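Local coordinates for CDC25-like phosphatase YCH1 (Saccharomyces cerevisiae, PDB 3FS5), which acts as a protein phosphatase related to CDC25, built on a single rhodanese-like domain, at residues A[15-20]-A[126-131]; A[57-60]-A[65-68]; A[68-73]-A[110-115]. One frame throughout, in Å; residues are numbered along the deposited sequence.

Contact 1 of 3, residues A[15-20]-A[126-131]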
loop_
_atom_site.group_PDB
_atom_site.type_symbol
_atom_site.label_atom_id
_atom_site.label_comp_id
_atom_site.label_asym_id
_atom_site.label_seq_id
_atom_site.Cartn_x
_atom_site.Cartn_y
_atom_site.Cartn_z
ATOM N N THR A 15 -1.155 -11.449 6.743
ATOM C CA THR A 15 -0.484 -11.883 7.966
ATOM C C THR A 15 0.920 -11.297 8.094
ATOM O O THR A 15 1.363 -10.987 9.198
ATOM C CB THR A 15 -0.396 -13.434 8.055
ATOM O OG1 THR A 15 0.260 -13.953 6.892
ATOM C CG2 THR A 15 -1.787 -14.042 8.151
ATOM N N GLU A 16 1.626 -11.140 6.976
ATOM C CA GLU A 16 2.971 -10.574 7.036
ATOM C C GLU A 16 2.931 -9.061 7.260
ATOM O O GLU A 16 3.763 -8.521 7.984
ATOM C CB GLU A 16 3.772 -10.900 5.771
ATOM C CG GLU A 16 5.227 -10.443 5.875
ATOM C CD GLU A 16 6.164 -11.150 4.905
ATOM O OE1 GLU A 16 7.389 -10.905 4.994
ATOM O OE2 GLU A 16 5.684 -11.943 4.063
ATOM N N LEU A 17 1.974 -8.370 6.643
ATOM C CA LEU A 17 1.872 -6.927 6.847
ATOM C C LEU A 17 1.519 -6.668 8.307
ATOM O O LEU A 17 2.061 -5.764 8.937
ATOM C CB LEU A 17 0.791 -6.311 5.950
ATOM C CG LEU A 17 0.486 -4.830 6.217
ATOM C CD1 LEU A 17 1.764 -4.002 6.096
ATOM C CD2 LEU A 17 -0.572 -4.335 5.232
ATOM N N HIS A 18 0.610 -7.472 8.842
ATOM C CA HIS A 18 0.195 -7.312 10.226
ATOM C C HIS A 18 1.396 -7.457 11.155
ATOM O O HIS A 18 1.520 -6.732 12.137
ATOM C CB HIS A 18 -0.884 -8.347 10.575
ATOM C CG HIS A 18 -1.271 -8.346 12.019
ATOM N ND1 HIS A 18 -0.634 -9.127 12.958
ATOM C CD2 HIS A 18 -2.194 -7.622 12.694
ATOM C CE1 HIS A 18 -1.147 -8.884 14.150
ATOM N NE2 HIS A 18 -2.095 -7.974 14.018
ATOM N N ARG A 19 2.285 -8.389 10.836
ATOM C CA ARG A 19 3.474 -8.601 11.648
ATOM C C ARG A 19 4.357 -7.354 11.577
ATOM O O ARG A 19 4.865 -6.888 12.597
ATOM C CB ARG A 19 4.243 -9.830 11.154
ATOM C CG ARG A 19 5.423 -10.210 12.033
ATOM C CD ARG A 19 6.104 -11.485 11.544
ATOM N NE ARG A 19 7.342 -11.745 12.279
ATOM C CZ ARG A 19 7.404 -12.226 13.520
ATOM N NH1 ARG A 19 8.586 -12.419 14.096
ATOM N NH2 ARG A 19 6.292 -12.529 14.181
ATOM N N TRP A 20 4.528 -6.808 10.373
ATOM C CA TRP A 20 5.332 -5.598 10.193
ATOM C C TRP A 20 4.760 -4.444 11.009
ATOM O O TRP A 20 5.502 -3.627 11.562
ATOM C CB TRP A 20 5.350 -5.164 8.722
ATOM C CG TRP A 20 6.118 -6.051 7.795
ATOM C CD1 TRP A 20 6.692 -7.258 8.084
ATOM C CD2 TRP A 20 6.391 -5.796 6.412
ATOM N NE1 TRP A 20 7.305 -7.768 6.963
ATOM C CE2 TRP A 20 7.134 -6.891 5.923
ATOM C CE3 TRP A 20 6.079 -4.747 5.538
ATOM C CZ2 TRP A 20 7.573 -6.967 4.597
ATOM C CZ3 TRP A 20 6.518 -4.824 4.215
ATOM C CH2 TRP A 20 7.256 -5.928 3.763
ATOM N N SER A 126 -10.564 -6.106 1.386
ATOM C CA SER A 126 -11.583 -7.111 1.637
ATOM C C SER A 126 -11.021 -8.306 2.408
ATOM O O SER A 126 -11.634 -8.766 3.373
ATOM C CB SER A 126 -12.197 -7.587 0.322
ATOM O OG SER A 126 -13.228 -8.525 0.567
ATOM N N ARG A 127 -9.862 -8.817 2.002
ATOM C CA ARG A 127 -9.297 -9.950 2.724
ATOM C C ARG A 127 -8.780 -9.463 4.068
ATOM O O ARG A 127 -8.922 -10.144 5.083
ATOM C CB ARG A 127 -8.155 -10.620 1.955
ATOM C CG ARG A 127 -8.040 -12.095 2.327
ATOM C CD ARG A 127 -6.623 -12.578 2.593
ATOM N NE ARG A 127 -5.840 -12.761 1.377
ATOM C CZ ARG A 127 -4.740 -13.508 1.306
ATOM N NH1 ARG A 127 -4.081 -13.616 0.160
ATOM N NH2 ARG A 127 -4.306 -14.162 2.377
ATOM N N TRP A 128 -8.184 -8.274 4.072
ATOM C CA TRP A 128 -7.660 -7.701 5.303
ATOM C C TRP A 128 -8.717 -7.644 6.407
ATOM O O TRP A 128 -8.495 -8.148 7.508
ATOM C CB TRP A 128 -7.117 -6.291 5.045
ATOM C CG TRP A 128 -6.615 -5.601 6.283
ATOM C CD1 TRP A 128 -7.315 -4.757 7.093
ATOM C CD2 TRP A 128 -5.314 -5.733 6.868
ATOM N NE1 TRP A 128 -6.532 -4.353 8.149
ATOM C CE2 TRP A 128 -5.299 -4.937 8.034
ATOM C CE3 TRP A 128 -4.158 -6.449 6.521
ATOM C CZ2 TRP A 128 -4.170 -4.834 8.859
ATOM C CZ3 TRP A 128 -3.036 -6.348 7.342
ATOM C CH2 TRP A 128 -3.053 -5.545 8.499
ATOM N N GLN A 129 -9.867 -7.039 6.115
ATOM C CA GLN A 129 -10.913 -6.920 7.126
ATOM C C GLN A 129 -11.496 -8.250 7.602
ATOM O O GLN A 129 -11.951 -8.353 8.738
ATOM C CB GLN A 129 -12.043 -5.990 6.637
ATOM C CG GLN A 129 -12.911 -6.509 5.495
ATOM C CD GLN A 129 -13.961 -7.519 5.940
ATOM O OE1 GLN A 129 -14.643 -7.326 6.950
ATOM N NE2 GLN A 129 -14.104 -8.595 5.177
ATOM N N SER A 130 -11.474 -9.272 6.754
ATOM C CA SER A 130 -12.028 -10.561 7.151
ATOM C C SER A 130 -11.202 -11.155 8.289
ATOM O O SER A 130 -11.663 -12.042 9.003
ATOM C CB SER A 130 -12.049 -11.534 5.968
ATOM O OG SER A 130 -10.741 -11.973 5.635
ATOM N N VAL A 131 -9.986 -10.648 8.463
ATOM C CA VAL A 131 -9.098 -11.146 9.506
ATOM C C VAL A 131 -8.804 -10.124 10.598
ATOM O O VAL A 131 -8.822 -10.457 11.782
ATOM C CB VAL A 131 -7.739 -11.601 8.910
ATOM C CG1 VAL A 131 -6.846 -12.154 10.009
ATOM C CG2 VAL A 131 -7.963 -12.643 7.835
#
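The outer corner of the Trp-128 indole presses against Leu-17 and His-18, and this ring makes the closest contacts between 15-20 and 126-131. CZ3 of Trp-128 lies 3.8 Å from CD2 of Leu-17; the methyl group meets the ring obliquely, neither over its face nor at its edge, while the two side chains cross at about a right angle. Next to it, CA of His-18 sits at the indole edge, close to the ring plane, 4.1 Å from CH2 of Trp-128. With CG anti to the backbone N (chi1 177°), the indole reaches across to the other helix with its six-membered ring leading, while NE1 is directed elsewhere and bonds to Thr-139 OG1. Beyond this apolar junction Leu-17 continues onto Ile-87 of strand 84-88.

Between the two segments the looser side is that of Arg-127, an exposed residue that touches Pro-14 and makes a long, weak ion pair with Asp-13. His-18 meets the indole through CA and CB, while its imidazole stacks on Tyr-132. Trp-128, with the His-18/Tyr-132 stack beside it, joins helix 14-23 to the helix after strand 116-121, an arrangement that belongs to the helical layers around the central sheet of the rhodanese fold.

Contact 2 of 3, residues A[57-60]-A[65-68]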
loop_
_atom_site.group_PDB
_atom_site.type_symbol
_atom_site.label_atom_id
_atom_site.label_comp_id
_atom_site.label_asym_id
_atom_site.label_seq_id
_atom_site.Cartn_x
_atom_site.Cartn_y
_atom_site.Cartn_z
ATOM N N SER A 57 -7.423 6.362 -9.999
ATOM C CA SER A 57 -7.892 7.170 -11.123
ATOM C C SER A 57 -7.156 8.493 -11.235
ATOM O O SER A 57 -6.771 8.905 -12.330
ATOM C CB SER A 57 -9.398 7.437 -11.009
ATOM O OG SER A 57 -10.133 6.233 -11.138
ATOM N N ARG A 58 -6.954 9.162 -10.106
ATOM C CA ARG A 58 -6.266 10.443 -10.117
ATOM C C ARG A 58 -4.759 10.298 -10.328
ATOM O O ARG A 58 -4.136 11.137 -10.979
ATOM C CB ARG A 58 -6.545 11.205 -8.825
ATOM C CG ARG A 58 -6.089 12.648 -8.878
ATOM C CD ARG A 58 -6.512 13.408 -7.642
ATOM N NE ARG A 58 -5.935 14.747 -7.614
ATOM C CZ ARG A 58 -5.992 15.557 -6.563
ATOM N NH1 ARG A 58 -5.438 16.762 -6.623
ATOM N NH2 ARG A 58 -6.602 15.163 -5.452
ATOM N N LEU A 59 -4.166 9.246 -9.773
ATOM C CA LEU A 59 -2.738 9.021 -9.956
ATOM C C LEU A 59 -2.465 8.847 -11.448
ATOM O O LEU A 59 -1.484 9.366 -11.981
ATOM C CB LEU A 59 -2.285 7.761 -9.206
ATOM C CG LEU A 59 -2.161 7.858 -7.683
ATOM C CD1 LEU A 59 -1.882 6.478 -7.112
ATOM C CD2 LEU A 59 -1.044 8.832 -7.310
ATOM N N LYS A 60 -3.356 8.124 -12.116
ATOM C CA LYS A 60 -3.220 7.846 -13.538
ATOM C C LYS A 60 -3.489 9.047 -14.441
ATOM O O LYS A 60 -2.840 9.200 -15.475
ATOM C CB LYS A 60 -4.155 6.702 -13.937
ATOM C CG LYS A 60 -4.018 6.271 -15.390
ATOM C CD LYS A 60 -5.055 5.223 -15.754
ATOM C CE LYS A 60 -4.838 4.690 -17.163
ATOM N NZ LYS A 60 -3.542 3.957 -17.289
ATOM N N TYR A 65 -0.213 14.679 -9.250
ATOM C CA TYR A 65 -0.677 13.914 -8.106
ATOM C C TYR A 65 0.293 12.767 -7.861
ATOM O O TYR A 65 0.660 12.492 -6.721
ATOM C CB TYR A 65 -2.086 13.375 -8.366
ATOM C CG TYR A 65 -2.804 12.925 -7.112
ATOM C CD1 TYR A 65 -2.895 13.764 -6.003
ATOM C CD2 TYR A 65 -3.419 11.676 -7.044
ATOM C CE1 TYR A 65 -3.582 13.373 -4.857
ATOM C CE2 TYR A 65 -4.111 11.275 -5.904
ATOM C CZ TYR A 65 -4.190 12.129 -4.816
ATOM O OH TYR A 65 -4.889 11.750 -3.695
ATOM N N LEU A 66 0.709 12.104 -8.935
ATOM C CA LEU A 66 1.655 10.998 -8.825
ATOM C C LEU A 66 2.984 11.540 -8.316
ATOM O O LEU A 66 3.653 10.912 -7.494
ATOM C CB LEU A 66 1.863 10.332 -10.189
ATOM C CG LEU A 66 2.940 9.240 -10.263
ATOM C CD1 LEU A 66 2.639 8.137 -9.265
ATOM C CD2 LEU A 66 2.993 8.677 -11.676
ATOM N N ARG A 67 3.361 12.712 -8.816
ATOM C CA ARG A 67 4.602 13.355 -8.408
ATOM C C ARG A 67 4.562 13.652 -6.910
ATOM O O ARG A 67 5.563 13.479 -6.207
ATOM C CB ARG A 67 4.795 14.651 -9.199
ATOM C CG ARG A 67 6.054 15.418 -8.848
ATOM C CD ARG A 67 6.117 16.731 -9.613
ATOM N NE ARG A 67 7.275 17.533 -9.229
ATOM C CZ ARG A 67 7.503 18.771 -9.659
ATOM N NH1 ARG A 67 6.649 19.353 -10.490
ATOM N NH2 ARG A 67 8.585 19.427 -9.258
ATOM N N GLU A 68 3.405 14.098 -6.426
ATOM C CA GLU A 68 3.238 14.397 -5.005
ATOM C C GLU A 68 3.463 13.147 -4.156
ATOM O O GLU A 68 4.130 13.202 -3.125
ATOM C CB GLU A 68 1.835 14.947 -4.722
ATOM C CG GLU A 68 1.447 14.872 -3.246
ATOM C CD GLU A 68 0.023 15.324 -2.974
ATOM O OE1 GLU A 68 -0.522 14.947 -1.913
ATOM O OE2 GLU A 68 -0.547 16.061 -3.807
#
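Arg-58 lies flat across the Tyr-65 ring, and the pair makes up a large part of the contact between 57-60 and 65-68. CD of Arg-58 stands almost directly over the ring centre, 3.6 Å from the Tyr-65 centroid, as a CH-pi contact. Beyond it the guanidinium continues over the same face, its plane only 2° from that of the ring, with CZ of Arg-58 4.0 Å from the Tyr-65 centroid in a cation-pi geometry shifted off the ring axis. The closest approach comes earlier along the chain, where CG of Arg-58 is 3.4 Å from CD2 of Tyr-65. In both residues CG is anti to the backbone N (chi1 -169° for Arg-58, -163° for Tyr-65), and the arginine then runs straight on to NE, which lays the aliphatic part and the charged end along one surface.

On another flank of the ring, CD2 of Leu-59 comes obliquely to within 3.7 Å of CD2 of Tyr-65. The same methyl group rests 3.8 Å from CA of Leu-66, where the two segments come nearest, Leu-59 and Leu-66 having their CA atoms 4.9 Å apart.

Further out, the tight turn between the helices includes Asp-62, which has weak interactions with Arg-58 NE and with the backbone N of Tyr-65. Tyr-54 meets the Tyr-65 ring and also contacts Leu-59, so the aromatic ring has a neighbour besides the arginine.

No hydrogen bond crosses between 57-60 and 65-68. Cohesion comes from dispersion, and probably from attraction of the arginine charge to the ring's pi electrons, which probably lets the cation cover the ring while its N-H groups keep weaker partners such as Asp-62.

Contact 3 of 3, residues A[68-73]-A[110-115]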
loop_
_atom_site.group_PDB
_atom_site.type_symbol
_atom_site.label_atom_id
_atom_site.label_comp_id
_atom_site.label_asym_id
_atom_site.label_seq_id
_atom_site.Cartn_x
_atom_site.Cartn_y
_atom_site.Cartn_z
ATOM N N GLU A 68 3.405 14.098 -6.426
ATOM C CA GLU A 68 3.238 14.397 -5.005
ATOM C C GLU A 68 3.463 13.147 -4.156
ATOM O O GLU A 68 4.130 13.202 -3.125
ATOM C CB GLU A 68 1.835 14.947 -4.722
ATOM C CG GLU A 68 1.447 14.872 -3.246
ATOM C CD GLU A 68 0.023 15.324 -2.974
ATOM O OE1 GLU A 68 -0.522 14.947 -1.913
ATOM O OE2 GLU A 68 -0.547 16.061 -3.807
ATOM N N LEU A 69 2.891 12.026 -4.586
ATOM C CA LEU A 69 3.048 10.769 -3.862
ATOM C C LEU A 69 4.518 10.358 -3.845
ATOM O O LEU A 69 5.060 10.029 -2.798
ATOM C CB LEU A 69 2.207 9.662 -4.507
ATOM C CG LEU A 69 2.408 8.259 -3.919
ATOM C CD1 LEU A 69 2.094 8.271 -2.422
ATOM C CD2 LEU A 69 1.527 7.263 -4.657
ATOM N N LYS A 70 5.155 10.385 -5.013
ATOM C CA LYS A 70 6.567 10.028 -5.129
ATOM C C LYS A 70 7.415 10.867 -4.173
ATOM O O LYS A 70 8.247 10.338 -3.436
ATOM C CB LYS A 70 7.050 10.249 -6.566
ATOM C CG LYS A 70 8.555 10.095 -6.751
ATOM C CD LYS A 70 8.969 10.427 -8.178
ATOM C CE LYS A 70 10.479 10.435 -8.339
ATOM N NZ LYS A 70 10.874 10.789 -9.729
ATOM N N HIS A 71 7.203 12.178 -4.200
ATOM C CA HIS A 71 7.944 13.088 -3.339
ATOM C C HIS A 71 7.758 12.732 -1.866
ATOM O O HIS A 71 8.732 12.658 -1.115
ATOM C CB HIS A 71 7.491 14.531 -3.575
ATOM C CG HIS A 71 8.174 15.527 -2.690
ATOM N ND1 HIS A 71 9.485 15.911 -2.872
ATOM C CD2 HIS A 71 7.740 16.186 -1.588
ATOM C CE1 HIS A 71 9.832 16.760 -1.922
ATOM N NE2 HIS A 71 8.791 16.945 -1.129
ATOM N N ARG A 72 6.513 12.510 -1.450
ATOM C CA ARG A 72 6.242 12.173 -0.058
ATOM C C ARG A 72 6.940 10.891 0.351
ATOM O O ARG A 72 7.524 10.813 1.433
ATOM C CB ARG A 72 4.741 12.012 0.196
ATOM C CG ARG A 72 3.975 13.306 0.317
ATOM C CD ARG A 72 2.565 13.044 0.826
ATOM N NE ARG A 72 2.551 12.636 2.229
ATOM C CZ ARG A 72 1.452 12.293 2.894
ATOM N NH1 ARG A 72 1.526 11.939 4.169
ATOM N NH2 ARG A 72 0.275 12.291 2.281
ATOM N N LEU A 73 6.862 9.881 -0.510
ATOM C CA LEU A 73 7.488 8.598 -0.228
ATOM C C LEU A 73 9.000 8.730 -0.070
ATOM O O LEU A 73 9.566 8.258 0.916
ATOM C CB LEU A 73 7.164 7.591 -1.341
ATOM C CG LEU A 73 5.708 7.104 -1.385
ATOM C CD1 LEU A 73 5.507 6.178 -2.573
ATOM C CD2 LEU A 73 5.364 6.382 -0.079
ATOM N N THR A 110 16.801 6.169 -12.310
ATOM C CA THR A 110 17.671 5.027 -12.070
ATOM C C THR A 110 18.321 5.132 -10.689
ATOM O O THR A 110 18.632 4.120 -10.058
ATOM C CB THR A 110 18.775 4.929 -13.150
ATOM O OG1 THR A 110 19.573 6.120 -13.132
ATOM C CG2 THR A 110 18.155 4.769 -14.530
ATOM N N ALA A 111 18.510 6.360 -10.216
ATOM C CA ALA A 111 19.121 6.592 -8.911
ATOM C C ALA A 111 18.135 6.355 -7.769
ATOM O O ALA A 111 18.532 6.032 -6.649
ATOM C CB ALA A 111 19.669 8.015 -8.840
ATOM N N GLU A 112 16.849 6.510 -8.060
ATOM C CA GLU A 112 15.810 6.323 -7.056
ATOM C C GLU A 112 15.294 4.882 -7.020
ATOM O O GLU A 112 14.571 4.497 -6.101
ATOM C CB GLU A 112 14.655 7.292 -7.335
ATOM C CG GLU A 112 15.120 8.731 -7.519
ATOM C CD GLU A 112 14.025 9.662 -8.005
ATOM O OE1 GLU A 112 13.344 9.316 -8.995
ATOM O OE2 GLU A 112 13.857 10.746 -7.408
ATOM N N LEU A 113 15.670 4.087 -8.017
ATOM C CA LEU A 113 15.230 2.700 -8.079
ATOM C C LEU A 113 15.645 1.896 -6.854
ATOM O O LEU A 113 14.920 0.999 -6.427
ATOM C CB LEU A 113 15.776 2.013 -9.332
ATOM C CG LEU A 113 15.032 2.232 -10.652
ATOM C CD1 LEU A 113 15.703 1.413 -11.748
ATOM C CD2 LEU A 113 13.571 1.815 -10.500
ATOM N N SER A 114 16.804 2.219 -6.289
ATOM C CA SER A 114 17.308 1.497 -5.124
ATOM C C SER A 114 16.734 1.979 -3.793
ATOM O O SER A 114 16.938 1.347 -2.756
ATOM C CB SER A 114 18.834 1.599 -5.072
ATOM O OG SER A 114 19.241 2.955 -4.966
ATOM N N ARG A 115 16.012 3.094 -3.813
ATOM C CA ARG A 115 15.449 3.631 -2.580
ATOM C C ARG A 115 14.111 3.042 -2.140
ATOM O O ARG A 115 13.672 3.274 -1.011
ATOM C CB ARG A 115 15.316 5.149 -2.690
ATOM C CG ARG A 115 16.648 5.874 -2.650
ATOM C CD ARG A 115 16.495 7.186 -1.905
ATOM N NE ARG A 115 16.300 8.313 -2.797
ATOM C CZ ARG A 115 15.779 9.478 -2.434
ATOM N NH1 ARG A 115 15.661 10.444 -3.329
ATOM N NH2 ARG A 115 15.347 9.669 -1.192
#
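A salt bridge joins Lys-70 to Glu-112: NZ of Lys-70 donates to OE1 of Glu-112 at 3.0 Å, arriving at the syn lone pair, on the side of the other carboxylate oxygen. CE of Lys-70 comes along with it, 3.1 Å from OE1 of Glu-112, so the last methylene rests against the carboxylate together with the ammonium. Each end has a further and stronger partner in the loop that follows helix 96-106. The ammonium also donates to Ser-107 O, and Glu-112 OE1 also accepts from the backbone N of Asp-109. The lysine nitrogen and the glutamate oxygen therefore link the loop to itself as well as to the helix, and two donors on OE1 would tend to stabilise the charged carboxylate.

The lysine spans the gap at full stretch, with all its torsions close to anti (chi4 -179°). Glu-112 comes across it at about a right angle from the facing side, CG anti to its carbonyl carbon and beside the backbone N (chi1 -51°). Such reach is needed because the closest CA atoms, those of Lys-70 and Glu-112, are still 10.1 Å apart.

In the rhodanese fold this places the bridge between helix 63-78, one of the helices packed on the parallel sheet, and the connection that carries the chain from helix 96-106 into strand 116-121.

Around the ion pair the packing is apolar. The lysine touches Leu-104 of helix 96-106 and Leu-108, and Glu-112 touches Leu-74, one turn further along the lysine's own helix.

Contact 1 is buried, contact 2 partly so, and contact 3 lies at the surface; the chemistry follows that order. Contact 1 depends on an apolar ring corner, contact 2 on a cation spread over an aromatic face beside a leucine pair, and contact 3 on a salt bridge. Contacts 2 and 3 both use helix 63-78, share Glu-68 and touch through Leu-59 CD2 and Leu-69 CD2, 4.0 Å apart; their centres lie about 14 Å from each other. Contact 1 stands about 26 Å, centre to centre, from each, across the middle of the chain, and its segments enclose both others in sequence.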